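Local coordinates for chromosome partition protein Smc (Pyrococcus yayanosii, PDB 5XEI) that probably drives chromosome condensation and partitioning as a homodimeric, DNA-binding SMC protein that hydrolyses ATP, at residues L195-V200 / E335-R340; K202-L207 / V328-Y333; G16-V21 / K72-A77; F28-G33 / A487-I492; M154-R159 / G403-A408. One frame throughout, in Å; residues are numbered along the deposited sequence.

Contact 1: residues L195-V200 / E335-R340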
# COMPACT_ATOMS: atom_id res chain seq x y z
N LEU A 195 13.38 -23.31 -8.42
CA LEU A 195 14.18 -24.18 -7.58
C LEU A 195 13.68 -25.62 -7.65
O LEU A 195 14.47 -26.56 -7.57
CB LEU A 195 14.20 -23.65 -6.15
CG LEU A 195 15.11 -22.47 -5.75
CD1 LEU A 195 14.96 -22.10 -4.26
CD2 LEU A 195 16.56 -22.80 -6.04
N LEU A 196 12.36 -25.80 -7.85
CA LEU A 196 11.81 -27.14 -8.01
C LEU A 196 12.20 -27.73 -9.35
O LEU A 196 12.51 -28.93 -9.44
CB LEU A 196 10.30 -27.10 -7.88
CG LEU A 196 9.89 -26.59 -6.50
CD1 LEU A 196 8.40 -26.64 -6.36
CD2 LEU A 196 10.53 -27.38 -5.39
N ILE A 197 12.19 -26.91 -10.40
CA ILE A 197 12.58 -27.39 -11.72
C ILE A 197 14.02 -27.84 -11.72
O ILE A 197 14.39 -28.82 -12.36
CB ILE A 197 12.34 -26.30 -12.76
CG1 ILE A 197 10.85 -26.00 -12.85
CG2 ILE A 197 12.97 -26.67 -14.09
CD1 ILE A 197 10.45 -25.19 -14.08
N LYS A 198 14.88 -27.12 -10.99
CA LYS A 198 16.29 -27.46 -11.04
C LYS A 198 16.53 -28.84 -10.42
O LYS A 198 17.22 -29.68 -11.01
CB LYS A 198 17.13 -26.36 -10.39
CG LYS A 198 18.63 -26.65 -10.40
CD LYS A 198 19.49 -25.39 -10.26
CE LYS A 198 20.95 -25.68 -10.63
NZ LYS A 198 21.68 -24.44 -11.05
N GLU A 199 15.93 -29.12 -9.25
CA GLU A 199 16.13 -30.42 -8.62
C GLU A 199 15.44 -31.52 -9.42
O GLU A 199 16.02 -32.58 -9.68
CB GLU A 199 15.63 -30.45 -7.17
CG GLU A 199 15.66 -31.90 -6.61
CD GLU A 199 15.40 -32.04 -5.10
OE1 GLU A 199 15.00 -33.15 -4.67
OE2 GLU A 199 15.63 -31.07 -4.34
N VAL A 200 14.17 -31.30 -9.77
CA VAL A 200 13.42 -32.30 -10.50
C VAL A 200 14.15 -32.69 -11.78
O VAL A 200 14.34 -33.87 -12.08
CB VAL A 200 12.00 -31.79 -10.78
CG1 VAL A 200 11.41 -32.53 -11.95
CG2 VAL A 200 11.14 -31.96 -9.52
N GLU A 335 5.09 -30.28 -15.82
CA GLU A 335 4.08 -29.39 -15.28
C GLU A 335 4.69 -28.18 -14.61
O GLU A 335 4.11 -27.10 -14.67
CB GLU A 335 3.19 -30.13 -14.31
CG GLU A 335 2.01 -30.65 -15.02
CD GLU A 335 1.02 -31.25 -14.08
OE1 GLU A 335 0.70 -30.60 -13.05
OE2 GLU A 335 0.58 -32.39 -14.38
N LEU A 336 5.84 -28.35 -13.96
CA LEU A 336 6.56 -27.19 -13.47
C LEU A 336 6.92 -26.23 -14.61
O LEU A 336 6.80 -25.01 -14.46
CB LEU A 336 7.80 -27.64 -12.71
CG LEU A 336 7.61 -28.38 -11.39
CD1 LEU A 336 8.97 -28.82 -10.87
CD2 LEU A 336 6.92 -27.48 -10.37
N LYS A 337 7.36 -26.76 -15.76
CA LYS A 337 7.60 -25.91 -16.92
C LYS A 337 6.31 -25.25 -17.38
O LYS A 337 6.34 -24.17 -17.98
CB LYS A 337 8.20 -26.70 -18.08
CG LYS A 337 9.35 -27.59 -17.70
CD LYS A 337 10.70 -27.03 -18.10
CE LYS A 337 11.10 -27.39 -19.52
NZ LYS A 337 12.56 -27.11 -19.72
N SER A 338 5.17 -25.89 -17.13
CA SER A 338 3.92 -25.26 -17.49
C SER A 338 3.57 -24.17 -16.50
O SER A 338 3.26 -23.05 -16.90
CB SER A 338 2.79 -26.29 -17.55
OG SER A 338 1.57 -25.62 -17.82
N LYS A 339 3.63 -24.48 -15.22
CA LYS A 339 3.34 -23.50 -14.18
C LYS A 339 4.23 -22.26 -14.32
O LYS A 339 3.73 -21.13 -14.35
CB LYS A 339 3.51 -24.17 -12.82
CG LYS A 339 3.41 -23.27 -11.62
CD LYS A 339 2.23 -23.69 -10.75
CE LYS A 339 2.42 -23.25 -9.29
NZ LYS A 339 1.20 -23.43 -8.44
N ARG A 340 5.55 -22.46 -14.44
CA ARG A 340 6.46 -21.33 -14.60
C ARG A 340 5.94 -20.34 -15.63
O ARG A 340 5.76 -19.16 -15.32
CB ARG A 340 7.87 -21.81 -14.97
CG ARG A 340 8.80 -20.65 -15.40
CD ARG A 340 10.27 -21.02 -15.34
NE ARG A 340 10.66 -21.91 -16.43
CZ ARG A 340 11.77 -22.66 -16.43
NH1 ARG A 340 12.04 -23.46 -17.47
NH2 ARG A 340 12.59 -22.63 -15.38
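Ile-197 and Leu-336 face each other, their CA atoms 6.3 Å apart, where two helical segments run nearly antiparallel. The axes of 195-200 and 335-340 approach to 9.8 Å, with 159° between their N-to-C directions. No hydrogen bond links the segments, and the contact is made mainly by branched aliphatic side chains, with one arginine at the border. The side chains of Ile-197 and Leu-336 lie antiparallel alongside each other, Ile-197 CG1 3.5 Å from Leu-336 CB. Leu-336 CD1 lies 3.7 Å from Leu-196 CB and meets Val-200 CG2 tip to tip. Leucine suits this place because its fork reaches across; Ile-197 sends its longer branch, CG1 and CD1, over to Leu-336 and Arg-340, whereas the shorter Val-200 stays close to its helix. Arg-340 bends at chi3 (74°) and turns one guanidinium face toward Ile-197, whose CD1 sits above the plane near the rim, 3.6 Å from Arg-340 NH2. The same NH2 forms a salt bridge with Asp-194. The segments belong to the long helices 170-246 and 321-383, the two halves of the coiled-coil arm, and the seam runs on through Tyr-333 and Val-329, against which Val-200 also packs.

Contact 2: residues K202-L207 / V328-Y333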
# COMPACT_ATOMS: atom_id res chain seq x y z
N LYS A 202 17.17 -32.67 -12.25
CA LYS A 202 18.37 -33.44 -11.96
C LYS A 202 18.01 -34.85 -11.50
O LYS A 202 18.64 -35.84 -11.89
CB LYS A 202 19.21 -32.67 -10.94
CG LYS A 202 20.23 -33.44 -10.19
CD LYS A 202 20.86 -32.53 -9.13
CE LYS A 202 21.65 -33.30 -8.07
NZ LYS A 202 22.54 -32.40 -7.27
N GLN A 203 16.94 -34.96 -10.71
CA GLN A 203 16.38 -36.26 -10.38
C GLN A 203 15.94 -37.01 -11.63
O GLN A 203 16.18 -38.22 -11.75
CB GLN A 203 15.21 -36.06 -9.42
CG GLN A 203 14.18 -37.13 -9.48
CD GLN A 203 13.20 -37.05 -8.33
OE1 GLN A 203 12.78 -35.95 -7.93
NE2 GLN A 203 12.85 -38.21 -7.78
N LEU A 204 15.29 -36.32 -12.56
CA LEU A 204 14.79 -36.97 -13.77
C LEU A 204 15.92 -37.68 -14.51
O LEU A 204 15.72 -38.74 -15.10
CB LEU A 204 14.14 -35.93 -14.68
CG LEU A 204 12.99 -36.22 -15.64
CD1 LEU A 204 12.55 -34.89 -16.25
CD2 LEU A 204 13.31 -37.22 -16.71
N ASP A 205 17.12 -37.13 -14.44
CA ASP A 205 18.21 -37.67 -15.24
C ASP A 205 18.92 -38.83 -14.57
O ASP A 205 19.47 -39.68 -15.27
CB ASP A 205 19.20 -36.56 -15.56
CG ASP A 205 18.90 -35.92 -16.91
OD1 ASP A 205 18.61 -34.69 -16.96
OD2 ASP A 205 19.02 -36.64 -17.93
N LYS A 206 18.96 -38.88 -13.24
CA LYS A 206 19.22 -40.18 -12.63
C LYS A 206 18.27 -41.21 -13.23
O LYS A 206 18.69 -42.26 -13.72
CB LYS A 206 19.05 -40.12 -11.11
CG LYS A 206 20.22 -39.51 -10.41
CD LYS A 206 21.48 -40.34 -10.63
CE LYS A 206 22.73 -39.47 -10.79
NZ LYS A 206 23.81 -40.17 -11.55
N LEU A 207 16.97 -40.89 -13.23
CA LEU A 207 15.97 -41.89 -13.56
C LEU A 207 16.03 -42.30 -15.02
O LEU A 207 15.74 -43.45 -15.33
CB LEU A 207 14.59 -41.37 -13.19
CG LEU A 207 14.17 -41.73 -11.77
CD1 LEU A 207 15.27 -41.47 -10.76
CD2 LEU A 207 12.92 -40.97 -11.42
N VAL A 328 6.53 -40.67 -13.65
CA VAL A 328 5.94 -39.80 -12.65
C VAL A 328 6.74 -38.52 -12.50
O VAL A 328 6.18 -37.43 -12.29
CB VAL A 328 5.80 -40.56 -11.33
CG1 VAL A 328 5.83 -39.65 -10.19
CG2 VAL A 328 4.56 -41.28 -11.32
N VAL A 329 8.07 -38.62 -12.60
CA VAL A 329 8.87 -37.42 -12.39
C VAL A 329 8.85 -36.57 -13.64
O VAL A 329 8.88 -35.34 -13.57
CB VAL A 329 10.29 -37.80 -11.96
CG1 VAL A 329 11.14 -36.57 -11.82
CG2 VAL A 329 10.27 -38.57 -10.65
N GLU A 330 8.73 -37.20 -14.81
CA GLU A 330 8.63 -36.43 -16.03
C GLU A 330 7.34 -35.59 -16.06
O GLU A 330 7.37 -34.40 -16.40
CB GLU A 330 8.73 -37.35 -17.23
CG GLU A 330 8.46 -36.58 -18.47
CD GLU A 330 9.74 -36.16 -19.12
OE1 GLU A 330 9.74 -35.09 -19.73
OE2 GLU A 330 10.74 -36.90 -19.00
N ARG A 331 6.20 -36.19 -15.70
CA ARG A 331 4.97 -35.40 -15.60
C ARG A 331 5.16 -34.22 -14.68
O ARG A 331 4.77 -33.09 -15.01
CB ARG A 331 3.79 -36.26 -15.14
CG ARG A 331 3.51 -37.46 -16.01
CD ARG A 331 2.18 -38.15 -15.68
NE ARG A 331 2.38 -39.59 -15.51
CZ ARG A 331 2.14 -40.50 -16.45
NH1 ARG A 331 2.37 -41.79 -16.20
NH2 ARG A 331 1.70 -40.13 -17.66
N ARG A 332 5.80 -34.43 -13.53
CA ARG A 332 6.07 -33.31 -12.63
C ARG A 332 6.97 -32.28 -13.32
O ARG A 332 6.75 -31.06 -13.20
CB ARG A 332 6.71 -33.81 -11.34
CG ARG A 332 6.72 -32.77 -10.25
CD ARG A 332 7.47 -33.22 -9.02
NE ARG A 332 7.68 -32.08 -8.13
CZ ARG A 332 8.58 -32.04 -7.14
NH1 ARG A 332 9.36 -33.08 -6.89
NH2 ARG A 332 8.68 -30.95 -6.39
N TYR A 333 7.95 -32.75 -14.08
CA TYR A 333 8.82 -31.83 -14.80
C TYR A 333 8.02 -30.98 -15.77
O TYR A 333 8.03 -29.75 -15.69
CB TYR A 333 9.89 -32.62 -15.54
CG TYR A 333 10.96 -31.76 -16.14
CD1 TYR A 333 11.80 -31.00 -15.34
CD2 TYR A 333 11.16 -31.74 -17.51
CE1 TYR A 333 12.79 -30.21 -15.89
CE2 TYR A 333 12.15 -30.97 -18.07
CZ TYR A 333 12.97 -30.21 -17.26
OH TYR A 333 13.95 -29.43 -17.82
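OE2 of Glu-330 is approached by both methyls of Leu-204, CD2 at 3.5 Å and CD1 at 3.9 Å. These are carbon contacts, since no hydrogen bond crosses between 202-207 and 328-333. The carboxylate gets there by a bend at chi2 (97°), which folds the acid along the border of the seam. Leu-204 itself reaches over with CG trans to its backbone N and sets CD1 against the root of Tyr-333, Leu-204 CD1 3.5 Å from Tyr-333 CG, the two side chains crossing at about a right angle. A long, forked residue is apt here, CD1 lying mainly against the tyrosine and CD2 nearest the acid. Val-329 is the counterpart on helix 321-383. Its CG2 meets Leu-207 CD2 at 3.7 Å, and its CG1 lies 3.9 Å from CG of Gln-203, whose extended chain lays both this methylene and its amide group along the valine. The axes of the two segments come within 9.6 Å at 151° between their directions. Tyr-333 keeps its hydroxyl for a weak hydrogen bond to Lys-337. The chemistry is that of an antiparallel coiled coil: a narrow apolar stripe flanked by polar groups.

Contact 3: residues G16-V21 / K72-A77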
# COMPACT_ATOMS: atom_id res chain seq x y z
N GLY A 16 -12.92 33.33 30.90
CA GLY A 16 -13.03 33.02 32.31
C GLY A 16 -13.39 31.57 32.54
O GLY A 16 -13.38 30.74 31.64
N ASN A 17 -13.74 31.27 33.80
CA ASN A 17 -14.30 29.95 34.11
C ASN A 17 -15.70 29.78 33.54
O ASN A 17 -16.14 28.65 33.32
CB ASN A 17 -14.36 29.73 35.62
CG ASN A 17 -13.10 30.16 36.31
OD1 ASN A 17 -13.06 31.20 36.95
ND2 ASN A 17 -12.05 29.35 36.17
N ARG A 18 -16.42 30.88 33.32
CA ARG A 18 -17.70 30.81 32.62
C ARG A 18 -17.52 30.17 31.25
O ARG A 18 -16.64 30.57 30.47
CB ARG A 18 -18.30 32.21 32.48
CG ARG A 18 -18.63 32.83 33.81
CD ARG A 18 -19.27 34.21 33.70
NE ARG A 18 -18.34 35.33 33.89
CZ ARG A 18 -17.71 35.62 35.04
NH1 ARG A 18 -17.88 34.86 36.11
NH2 ARG A 18 -16.91 36.69 35.11
N LYS A 19 -18.32 29.15 30.96
CA LYS A 19 -18.41 28.64 29.60
C LYS A 19 -18.74 29.79 28.65
O LYS A 19 -19.45 30.74 29.02
CB LYS A 19 -19.47 27.54 29.54
CG LYS A 19 -19.70 26.88 28.19
CD LYS A 19 -20.95 26.00 28.29
CE LYS A 19 -21.12 25.07 27.10
NZ LYS A 19 -22.45 24.37 27.12
N VAL A 20 -18.18 29.75 27.45
CA VAL A 20 -18.37 30.78 26.43
C VAL A 20 -18.78 30.10 25.13
O VAL A 20 -18.08 29.19 24.67
CB VAL A 20 -17.10 31.60 26.22
CG1 VAL A 20 -17.29 32.55 25.08
CG2 VAL A 20 -16.73 32.33 27.47
N VAL A 21 -19.87 30.55 24.53
CA VAL A 21 -20.39 29.94 23.30
C VAL A 21 -20.28 30.95 22.17
O VAL A 21 -20.89 32.03 22.21
CB VAL A 21 -21.83 29.46 23.47
CG1 VAL A 21 -22.32 28.90 22.16
CG2 VAL A 21 -21.91 28.43 24.58
N LYS A 72 -8.41 39.14 38.52
CA LYS A 72 -8.87 39.90 39.69
C LYS A 72 -10.21 39.41 40.20
O LYS A 72 -10.44 39.36 41.41
CB LYS A 72 -8.95 41.38 39.32
CG LYS A 72 -9.91 42.18 40.17
CD LYS A 72 -10.25 43.53 39.53
CE LYS A 72 -11.34 44.24 40.33
NZ LYS A 72 -11.88 45.43 39.61
N GLY A 73 -11.11 39.02 39.31
CA GLY A 73 -12.46 38.72 39.75
C GLY A 73 -12.83 37.26 39.64
O GLY A 73 -13.93 36.88 40.06
N GLU A 74 -11.95 36.43 39.08
CA GLU A 74 -12.28 35.03 38.91
C GLU A 74 -11.10 34.16 39.31
O GLU A 74 -9.95 34.51 39.05
CB GLU A 74 -12.66 34.71 37.47
CG GLU A 74 -13.75 35.59 36.92
CD GLU A 74 -14.23 35.14 35.57
OE1 GLU A 74 -14.73 35.99 34.81
OE2 GLU A 74 -14.11 33.93 35.27
N PRO A 75 -11.37 33.01 39.93
CA PRO A 75 -10.30 32.08 40.34
C PRO A 75 -9.68 31.37 39.15
O PRO A 75 -10.34 31.17 38.12
CB PRO A 75 -11.05 31.07 41.22
CG PRO A 75 -12.45 31.10 40.65
CD PRO A 75 -12.70 32.54 40.36
N PRO A 76 -8.43 30.92 39.29
CA PRO A 76 -7.81 30.11 38.22
C PRO A 76 -8.67 28.89 37.91
O PRO A 76 -9.37 28.36 38.78
CB PRO A 76 -6.46 29.71 38.81
CG PRO A 76 -6.24 30.64 39.99
CD PRO A 76 -7.60 30.96 40.51
N ALA A 77 -8.63 28.46 36.66
CA ALA A 77 -9.46 27.35 36.25
C ALA A 77 -8.83 26.03 36.67
O ALA A 77 -7.62 25.93 36.85
CB ALA A 77 -9.67 27.35 34.74
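A hydrogen bond joins 16-21 to 72-77: the backbone N of Asn-17 gives its hydrogen to Glu-74 OE2 at 3.1 Å, with 146° at the hydrogen. The donor meets that oxygen nearly along its C-O direction. Glu-74 can do this because its chain is extended beyond CG (chi2 -172°), carrying the carboxylate out to the opposing backbone. A glutamate suits the place, for it has both the length and the acceptors. Among ionic interactions, opposite charges put Arg-18 and Glu-74 together as a salt bridge, but Arg-18 NH2 and Glu-74 OE1 are modelled too close, so its geometry is doubtful. Both segments border the antiparallel sheet of the ABC-type ATPase head: 16-21 runs into its outermost strand 20-23, while residues 72-77 belong to the loop that precedes strand 80-87. Other contacts are of closer packing. Gly-16, having no side chain, lets the carboxylate lie beside its backbone, with OE2 of Glu-74 3.3 Å from Gly-16 CA. The side chain of Asn-17 fits against the ring of Pro-75, in an extended run of chain, and the small methyl of Ala-77, and Phe-68 borders both Asn-17 and Glu-74.

Contact 4: residues F28-G33 / A487-I492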
# COMPACT_ATOMS: atom_id res chain seq x y z
N PHE A 28 -19.19 34.29 6.19
CA PHE A 28 -18.13 35.17 6.63
C PHE A 28 -18.49 35.65 8.03
O PHE A 28 -19.44 36.42 8.19
CB PHE A 28 -18.03 36.31 5.61
CG PHE A 28 -16.87 37.24 5.82
CD1 PHE A 28 -16.00 37.10 6.88
CD2 PHE A 28 -16.66 38.27 4.92
CE1 PHE A 28 -14.95 37.98 7.05
CE2 PHE A 28 -15.61 39.15 5.08
CZ PHE A 28 -14.75 39.00 6.15
N THR A 29 -17.78 35.17 9.05
CA THR A 29 -17.83 35.74 10.39
C THR A 29 -16.53 36.49 10.65
O THR A 29 -15.46 36.03 10.24
CB THR A 29 -18.03 34.68 11.48
OG1 THR A 29 -19.24 33.96 11.23
CG2 THR A 29 -18.10 35.31 12.87
N ALA A 30 -16.62 37.62 11.34
CA ALA A 30 -15.46 38.45 11.65
C ALA A 30 -15.32 38.65 13.16
O ALA A 30 -16.19 39.26 13.79
CB ALA A 30 -15.55 39.79 10.93
N ILE A 31 -14.23 38.14 13.72
CA ILE A 31 -13.85 38.43 15.10
C ILE A 31 -13.08 39.75 15.12
O ILE A 31 -12.03 39.88 14.46
CB ILE A 31 -12.98 37.31 15.68
CG1 ILE A 31 -13.53 35.90 15.34
CG2 ILE A 31 -12.85 37.51 17.18
CD1 ILE A 31 -14.89 35.63 15.84
N VAL A 32 -13.59 40.73 15.88
CA VAL A 32 -12.94 42.04 15.99
C VAL A 32 -12.81 42.44 17.45
O VAL A 32 -13.58 42.01 18.31
CB VAL A 32 -13.68 43.15 15.21
CG1 VAL A 32 -13.74 42.80 13.74
CG2 VAL A 32 -15.07 43.39 15.78
N GLY A 33 -11.82 43.28 17.70
CA GLY A 33 -11.44 43.73 19.03
C GLY A 33 -10.05 44.32 18.99
O GLY A 33 -9.29 44.12 18.04
N ALA A 487 -16.67 45.23 7.13
CA ALA A 487 -17.79 45.80 6.40
C ALA A 487 -18.58 44.74 5.64
O ALA A 487 -19.81 44.81 5.56
CB ALA A 487 -17.27 46.88 5.46
N ASN A 488 -17.89 43.75 5.08
CA ASN A 488 -18.55 42.72 4.28
C ASN A 488 -18.92 41.47 5.06
O ASN A 488 -19.56 40.58 4.49
CB ASN A 488 -17.68 42.31 3.10
CG ASN A 488 -17.10 43.49 2.38
OD1 ASN A 488 -16.16 44.13 2.87
ND2 ASN A 488 -17.67 43.81 1.23
N ALA A 489 -18.54 41.36 6.32
CA ALA A 489 -18.90 40.15 7.04
C ALA A 489 -20.42 40.03 7.10
O ALA A 489 -21.15 41.02 7.06
CB ALA A 489 -18.31 40.16 8.45
N ASP A 490 -20.88 38.78 7.15
CA ASP A 490 -22.29 38.50 7.40
C ASP A 490 -22.62 38.64 8.88
O ASP A 490 -23.76 38.97 9.23
CB ASP A 490 -22.67 37.09 6.96
CG ASP A 490 -22.20 36.75 5.54
OD1 ASP A 490 -21.04 37.08 5.19
OD2 ASP A 490 -23.00 36.16 4.78
N LYS A 491 -21.65 38.35 9.74
CA LYS A 491 -21.79 38.43 11.18
C LYS A 491 -20.49 38.98 11.75
O LYS A 491 -19.41 38.73 11.21
CB LYS A 491 -22.10 37.06 11.80
CG LYS A 491 -21.74 36.95 13.28
CD LYS A 491 -22.08 35.58 13.89
CE LYS A 491 -23.59 35.38 13.97
NZ LYS A 491 -23.96 34.26 14.86
N ILE A 492 -20.61 39.77 12.82
CA ILE A 492 -19.46 40.31 13.54
C ILE A 492 -19.56 39.87 14.99
O ILE A 492 -20.62 40.00 15.62
CB ILE A 492 -19.39 41.84 13.44
CG1 ILE A 492 -19.41 42.28 11.97
CG2 ILE A 492 -18.15 42.37 14.13
CD1 ILE A 492 -19.88 43.71 11.76
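Strand 28-32 lies parallel to the start of strand 491-498, Thr-29 pairing with Lys-491 and Ala-30 with Ile-492, and Ala-30 N donates to Lys-491 O at 3.0 Å. At the entrance to the pairing the carbonyl O of Phe-28 takes two donors, Asp-490 N at 3.0 Å and, more weakly, Lys-491 N at 3.3 Å. Asp-490, a short acid in the brief link between helix and strand, also turns its side chain back so that OD1 receives a weak bond from Phe-28 N. The Phe-28 ring swings out with CG trans to its backbone N (chi1 -173°) and lays one face under Ala-489, whose CA stands 3.9 Å from the ring centroid in a CH-pi contact. A residue as small as alanine allows the main chain to come down on the ring. Ile-467 and Val-478 also touch this phenylalanine. This is the parallel core of the mixed sheet of a P-loop ATPase: strand 28-32 runs between 475-480 and 491-498 and leads directly into the Walker A loop, whose Lys-39 is predicted to bind ATP. On the face of Ala-30 and Ile-492, the alanine methyl touches Ala-489 CB at 3.7 Å, and farther along Val-32 CG2 meets Ile-492 CG2 at 3.6 Å. Small and beta-branched side chains let the methyls of the two segments meet directly here. On the other face Thr-29 CG2 runs alongside the Lys-491 chain, 4.0 Å from its CG, the hydroxyl being used for Ser-25 N while the lysine chain bends away.

Contact 5: residues M154-R159 / G403-A408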
# COMPACT_ATOMS: atom_id res chain seq x y z
N MET A 154 9.08 27.94 3.49
CA MET A 154 8.79 26.54 3.20
C MET A 154 9.49 26.12 1.91
O MET A 154 9.45 26.84 0.91
CB MET A 154 7.28 26.34 3.10
CG MET A 154 6.85 24.92 3.06
SD MET A 154 5.09 24.80 3.40
CE MET A 154 4.37 25.23 1.83
N SER A 155 10.13 24.95 1.94
CA SER A 155 10.86 24.45 0.77
C SER A 155 9.89 24.11 -0.37
O SER A 155 8.69 23.91 -0.14
CB SER A 155 11.66 23.21 1.14
OG SER A 155 10.91 22.03 0.89
N PRO A 156 10.39 24.02 -1.61
CA PRO A 156 9.52 23.51 -2.68
C PRO A 156 9.10 22.08 -2.41
O PRO A 156 7.91 21.76 -2.48
CB PRO A 156 10.39 23.61 -3.94
CG PRO A 156 11.52 24.48 -3.58
CD PRO A 156 11.75 24.29 -2.10
N LEU A 157 10.07 21.22 -2.08
CA LEU A 157 9.76 19.84 -1.73
C LEU A 157 8.71 19.76 -0.64
O LEU A 157 7.87 18.87 -0.66
CB LEU A 157 11.02 19.07 -1.33
CG LEU A 157 11.44 18.02 -2.37
CD1 LEU A 157 12.82 17.41 -2.10
CD2 LEU A 157 10.40 16.93 -2.47
N GLU A 158 8.70 20.71 0.31
CA GLU A 158 7.67 20.70 1.35
C GLU A 158 6.29 21.16 0.85
O GLU A 158 5.28 20.89 1.51
CB GLU A 158 8.12 21.59 2.52
CG GLU A 158 9.27 21.02 3.37
CD GLU A 158 9.76 21.99 4.47
OE1 GLU A 158 10.89 21.81 4.98
OE2 GLU A 158 9.01 22.94 4.79
N ARG A 159 6.24 21.85 -0.29
CA ARG A 159 4.99 22.40 -0.81
C ARG A 159 4.18 21.40 -1.62
O ARG A 159 2.94 21.42 -1.56
CB ARG A 159 5.32 23.64 -1.64
CG ARG A 159 4.22 24.68 -1.70
CD ARG A 159 4.75 26.04 -2.19
NE ARG A 159 5.42 26.83 -1.15
CZ ARG A 159 6.72 27.14 -1.12
NH1 ARG A 159 7.19 27.87 -0.12
NH2 ARG A 159 7.54 26.73 -2.09
N GLY A 403 10.03 19.00 -5.98
CA GLY A 403 9.35 20.01 -5.22
C GLY A 403 8.41 20.80 -6.09
O GLY A 403 8.07 20.42 -7.22
N LEU A 404 8.01 21.95 -5.58
CA LEU A 404 7.08 22.82 -6.28
C LEU A 404 7.31 24.24 -5.77
O LEU A 404 7.10 24.51 -4.58
CB LEU A 404 5.65 22.36 -6.03
CG LEU A 404 4.52 23.34 -6.35
CD1 LEU A 404 4.27 23.39 -7.85
CD2 LEU A 404 3.25 22.95 -5.60
N GLU A 405 7.75 25.13 -6.64
CA GLU A 405 8.08 26.47 -6.20
C GLU A 405 7.10 27.48 -6.78
O GLU A 405 6.31 27.16 -7.68
CB GLU A 405 9.50 26.84 -6.60
CG GLU A 405 10.08 27.92 -5.71
CD GLU A 405 11.56 27.80 -5.62
OE1 GLU A 405 12.08 26.73 -6.04
OE2 GLU A 405 12.21 28.75 -5.14
N ILE A 406 7.18 28.70 -6.25
CA ILE A 406 6.36 29.82 -6.67
C ILE A 406 7.26 30.97 -7.12
O ILE A 406 8.32 31.20 -6.54
CB ILE A 406 5.46 30.30 -5.53
CG1 ILE A 406 4.67 29.15 -4.96
CG2 ILE A 406 4.49 31.34 -6.04
CD1 ILE A 406 3.74 29.58 -3.87
N GLU A 407 6.80 31.69 -8.15
CA GLU A 407 7.41 32.95 -8.55
C GLU A 407 6.32 33.96 -8.86
O GLU A 407 5.30 33.62 -9.46
CB GLU A 407 8.31 32.76 -9.77
CG GLU A 407 9.59 32.09 -9.39
CD GLU A 407 10.50 31.86 -10.58
OE1 GLU A 407 10.17 32.35 -11.68
OE2 GLU A 407 11.54 31.18 -10.40
N ALA A 408 6.53 35.21 -8.43
CA ALA A 408 5.55 36.26 -8.59
C ALA A 408 6.20 37.49 -9.19
O ALA A 408 7.38 37.76 -8.97
CB ALA A 408 4.90 36.66 -7.26
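Leu-404 is held to the start of helix 156-167 at both of its backbone polar atoms. Its N donates weakly to Pro-156 O at 3.1 Å, and its O receives a weak but fairly straight bond, 159° at the hydrogen, from Arg-159 NH2, 3.4 Å away and close to the guanidinium plane. The helix start itself is secured by Ser-155, the N-cap, whose OG accepts from Glu-158 N at 2.6 Å. Arginine suits its site because its other terminal nitrogen, NH1, gives a weak bond to Met-154 O at 2.7 Å and another hydrogen bond to Phe-151 O, while the ring of Phe-151 makes a cation-pi contact with the same group. A bend at chi3 (-81°) turns the buried, probably charged guanidinium so that it can span these carbonyls and the aromatic ring. Farther out, the ring of Pro-156, a residue well suited to a first helical turn, lies beside the Glu-405 side chain, with CG 3.4 Å from OE1; the glutamate's stronger partner is Arg-417. Gly-403 CA comes to 3.4 Å from Leu-157 N, and glycine fits because Leu-157 N and the Pro-156 carbonyl carbon leave no room for a CB. At the far end the aliphatic part of Arg-159 crosses Ile-406 at about a right angle. A serine-capped helix start thus docks on strand 404-409, the middle strand of the small antiparallel sheet that follows the long helix 321-383 in the SMC head.

How the contacts relate
Contacts 1 and 2 are successive points on one seam, centres about 10 Å apart, between helices 170-246 and 321-383. The other three lie in the head, with contact 5 about 53 Å from contact 1 centre to centre. Contacts 4 and 5 stand about 32 Å apart, contacts 3 and 4 about 25 Å. Along the chain, contact 2 falls within contact 1, contact 1 within contact 5, and contact 5 within contact 4, whereas the segments of contacts 3 and 4 alternate. Early and late sequence therefore meet in a single ATPase head, and the chain between them leaves and returns as the antiparallel coiled-coil arm.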